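Local coordinates for DUF309 domain-containing protein (Thermus thermophilus, PDB 2CXD), which is of unknown function but is a small, largely helical member of the DUF309 family, at residues E6-L11 / Y18-V23. Sequence-based numbering, arbitrary orientation.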
ATOM      1  N   GLU A   6       1.566 -13.043   0.331  1.00 23.82           N
ATOM      2  CA  GLU A   6       2.919 -13.543   0.130  1.00 27.33           C
ATOM      3  C   GLU A   6       3.381 -13.152  -1.271  1.00 25.43           C
ATOM      4  O   GLU A   6       4.544 -12.801  -1.480  1.00 26.49           O
ATOM      5  CB  GLU A   6       2.970 -15.065   0.310  1.00 31.23           C
ATOM      6  CG  GLU A   6       2.776 -15.513   1.757  1.00 36.25           C
ATOM      7  CD  GLU A   6       3.823 -14.930   2.702  1.00 39.81           C
ATOM      8  OE1 GLU A   6       5.023 -15.236   2.527  1.00 41.51           O
ATOM      9  OE2 GLU A   6       3.446 -14.164   3.618  1.00 39.21           O
ATOM     10  N   GLU A   7       2.463 -13.205  -2.231  1.00 24.72           N
ATOM     11  CA  GLU A   7       2.787 -12.833  -3.604  1.00 21.30           C
ATOM     12  C   GLU A   7       3.025 -11.323  -3.665  1.00 15.87           C
ATOM     13  O   GLU A   7       4.001 -10.856  -4.254  1.00 18.65           O
ATOM     14  CB  GLU A   7       1.640 -13.206  -4.551  1.00 23.66           C
ATOM     15  CG  GLU A   7       1.902 -12.827  -6.008  1.00 29.44           C
ATOM     16  CD  GLU A   7       0.641 -12.835  -6.865  1.00 35.09           C
ATOM     17  OE1 GLU A   7       0.742 -12.516  -8.069  1.00 34.45           O
ATOM     18  OE2 GLU A   7      -0.450 -13.151  -6.340  1.00 38.28           O
ATOM     19  N   VAL A   8       2.123 -10.566  -3.051  1.00 14.87           N
ATOM     20  CA  VAL A   8       2.225  -9.109  -3.038  1.00 14.51           C
ATOM     21  C   VAL A   8       3.492  -8.640  -2.325  1.00 15.43           C
ATOM     22  O   VAL A   8       4.202  -7.765  -2.819  1.00 12.29           O
ATOM     23  CB  VAL A   8       0.991  -8.475  -2.353  1.00 15.45           C
ATOM     24  CG1 VAL A   8       1.110  -6.951  -2.348  1.00 13.52           C
ATOM     25  CG2 VAL A   8      -0.279  -8.901  -3.083  1.00 16.24           C
ATOM     26  N   LEU A   9       3.774  -9.221  -1.162  1.00 12.92           N
ATOM     27  CA  LEU A   9       4.966  -8.845  -0.412  1.00 18.27           C
ATOM     28  C   LEU A   9       6.232  -9.127  -1.219  1.00 17.12           C
ATOM     29  O   LEU A   9       7.209  -8.380  -1.135  1.00 18.82           O
ATOM     30  CB  LEU A   9       5.000  -9.579   0.930  1.00 18.03           C
ATOM     31  CG  LEU A   9       4.019  -9.025   1.967  1.00 22.36           C
ATOM     32  CD1 LEU A   9       4.072  -9.858   3.236  1.00 22.95           C
ATOM     33  CD2 LEU A   9       4.374  -7.573   2.270  1.00 24.65           C
ATOM     34  N   GLY A  10       6.204 -10.199  -2.008  1.00 17.35           N
ATOM     35  CA  GLY A  10       7.346 -10.540  -2.839  1.00 13.70           C
ATOM     36  C   GLY A  10       7.589  -9.480  -3.903  1.00 16.22           C
ATOM     37  O   GLY A  10       8.733  -9.199  -4.267  1.00 16.53           O
ATOM     38  N   LEU A  11       6.513  -8.895  -4.417  1.00 12.65           N
ATOM     39  CA  LEU A  11       6.625  -7.850  -5.427  1.00 13.31           C
ATOM     40  C   LEU A  11       7.070  -6.551  -4.758  1.00 11.07           C
ATOM     41  O   LEU A  11       7.928  -5.835  -5.279  1.00 11.78           O
ATOM     42  CB  LEU A  11       5.277  -7.636  -6.130  1.00 12.73           C
ATOM     43  CG  LEU A  11       4.747  -8.808  -6.972  1.00 15.16           C
ATOM     44  CD1 LEU A  11       3.352  -8.488  -7.499  1.00 12.53           C
ATOM     45  CD2 LEU A  11       5.703  -9.088  -8.123  1.00 12.46           C
ATOM     46  N   TYR A  18       4.451  -1.153  -9.652  1.00 13.20           N
ATOM     47  CA  TYR A  18       3.370  -1.176 -10.627  1.00 15.88           C
ATOM     48  C   TYR A  18       2.631  -2.506 -10.527  1.00 13.76           C
ATOM     49  O   TYR A  18       1.404  -2.547 -10.611  1.00 12.48           O
ATOM     50  CB  TYR A  18       3.886  -1.006 -12.057  1.00 17.84           C
ATOM     51  CG  TYR A  18       2.771  -1.061 -13.081  1.00 21.55           C
ATOM     52  CD1 TYR A  18       1.794  -0.064 -13.131  1.00 21.44           C
ATOM     53  CD2 TYR A  18       2.658  -2.136 -13.964  1.00 21.69           C
ATOM     54  CE1 TYR A  18       0.730  -0.137 -14.030  1.00 23.67           C
ATOM     55  CE2 TYR A  18       1.598  -2.219 -14.868  1.00 19.95           C
ATOM     56  CZ  TYR A  18       0.638  -1.219 -14.894  1.00 24.46           C
ATOM     57  OH  TYR A  18      -0.431  -1.312 -15.762  1.00 24.27           O
ATOM     58  N   GLU A  19       3.384  -3.590 -10.343  1.00 11.80           N
ATOM     59  CA  GLU A  19       2.789  -4.916 -10.242  1.00 12.91           C
ATOM     60  C   GLU A  19       1.968  -5.084  -8.968  1.00 11.47           C
ATOM     61  O   GLU A  19       0.949  -5.773  -8.976  1.00 11.90           O
ATOM     62  CB  GLU A  19       3.876  -5.987 -10.345  1.00 16.38           C
ATOM     63  CG  GLU A  19       4.487  -6.052 -11.742  1.00 24.92           C
ATOM     64  CD  GLU A  19       5.659  -7.008 -11.846  1.00 31.10           C
ATOM     65  OE1 GLU A  19       5.467  -8.224 -11.622  1.00 32.77           O
ATOM     66  OE2 GLU A  19       6.777  -6.539 -12.155  1.00 36.27           O
ATOM     67  N   VAL A  20       2.399  -4.454  -7.879  1.00  8.25           N
ATOM     68  CA  VAL A  20       1.649  -4.526  -6.632  1.00 10.99           C
ATOM     69  C   VAL A  20       0.285  -3.901  -6.923  1.00 13.07           C
ATOM     70  O   VAL A  20      -0.755  -4.427  -6.531  1.00 12.78           O
ATOM     71  CB  VAL A  20       2.354  -3.738  -5.497  1.00 10.93           C
ATOM     72  CG1 VAL A  20       1.409  -3.552  -4.310  1.00  9.79           C
ATOM     73  CG2 VAL A  20       3.606  -4.493  -5.052  1.00 12.06           C
ATOM     74  N   HIS A  21       0.306  -2.782  -7.636  1.00 12.11           N
ATOM     75  CA  HIS A  21      -0.919  -2.082  -7.994  1.00 15.09           C
ATOM     76  C   HIS A  21      -1.845  -2.974  -8.821  1.00 14.61           C
ATOM     77  O   HIS A  21      -3.033  -3.104  -8.519  1.00 12.31           O
ATOM     78  CB  HIS A  21      -0.576  -0.812  -8.779  1.00 17.14           C
ATOM     79  CG  HIS A  21      -1.772  -0.031  -9.217  1.00 24.59           C
ATOM     80  ND1 HIS A  21      -2.435  -0.283 -10.398  1.00 29.80           N
ATOM     81  CD2 HIS A  21      -2.442   0.983  -8.620  1.00 26.22           C
ATOM     82  CE1 HIS A  21      -3.461   0.542 -10.510  1.00 27.00           C
ATOM     83  NE2 HIS A  21      -3.488   1.320  -9.444  1.00 27.02           N
ATOM     84  N   GLU A  22      -1.292  -3.586  -9.865  1.00 12.90           N
ATOM     85  CA  GLU A  22      -2.061  -4.457 -10.752  1.00 15.08           C
ATOM     86  C   GLU A  22      -2.762  -5.591 -10.015  1.00 14.10           C
ATOM     87  O   GLU A  22      -3.917  -5.915 -10.302  1.00 11.72           O
ATOM     88  CB  GLU A  22      -1.148  -5.047 -11.833  1.00 15.47           C
ATOM     89  CG  GLU A  22      -0.698  -4.052 -12.890  1.00 23.71           C
ATOM     90  CD  GLU A  22      -1.860  -3.442 -13.667  1.00 31.05           C
ATOM     91  OE1 GLU A  22      -2.617  -2.648 -13.076  1.00 33.29           O
ATOM     92  OE2 GLU A  22      -2.018  -3.759 -14.867  1.00 36.64           O
ATOM     93  N   VAL A  23      -2.063  -6.196  -9.063  1.00 14.36           N
ATOM     94  CA  VAL A  23      -2.625  -7.298  -8.292  1.00 14.82           C
ATOM     95  C   VAL A  23      -3.732  -6.847  -7.349  1.00 14.02           C
ATOM     96  O   VAL A  23      -4.786  -7.476  -7.263  1.00 12.84           O
ATOM     97  CB  VAL A  23      -1.527  -8.001  -7.453  1.00 15.37           C
ATOM     98  CG1 VAL A  23      -2.155  -9.010  -6.498  1.00 16.58           C
ATOM     99  CG2 VAL A  23      -0.543  -8.690  -8.372  1.00 15.15           C
TER
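L11 reaches from helix 5-13 toward helix 17-30, and its CB and two methyls are shared among V20, E19 and V23. CB lies 3.7 Å from V20 CG2. With CG anti to the carbonyl carbon (chi1 -65°), the side chain is carried past V20 to E19 and V23, where its two methyls part: CD1 approaches E19 CB at 3.8 Å and V23 CG2 at 4.0 Å, while CD2 meets a single carboxylate oxygen, E19 OE1, at 3.6 Å. The L11 and E19 side chains cross at about a right angle; the CD2 approach is an apolar-to-oxygen contact and not a polar bond. V8 supplies the more buried part of the contact. Its CG1 meets V20 CG1 and its CG2 meets V23 CG1, both pairs at 3.9 Å, and V8 and V20 also have the nearest CA atoms, 5.9 Å apart. At the solvent-facing margin, the extended chain of E7 brings OE1 to 4.0 Å from V23 CG2, a van der Waals approach. The E7 backbone N hydrogen-bonds to D4 OD1, near the start of helix 5-13. With the axes 9.1 Å apart and their directions 158° from parallel, these segments form an antiparallel helical hairpin at the periphery of the strand-free chain, beside helices 33-53, 59-69 and 81-92.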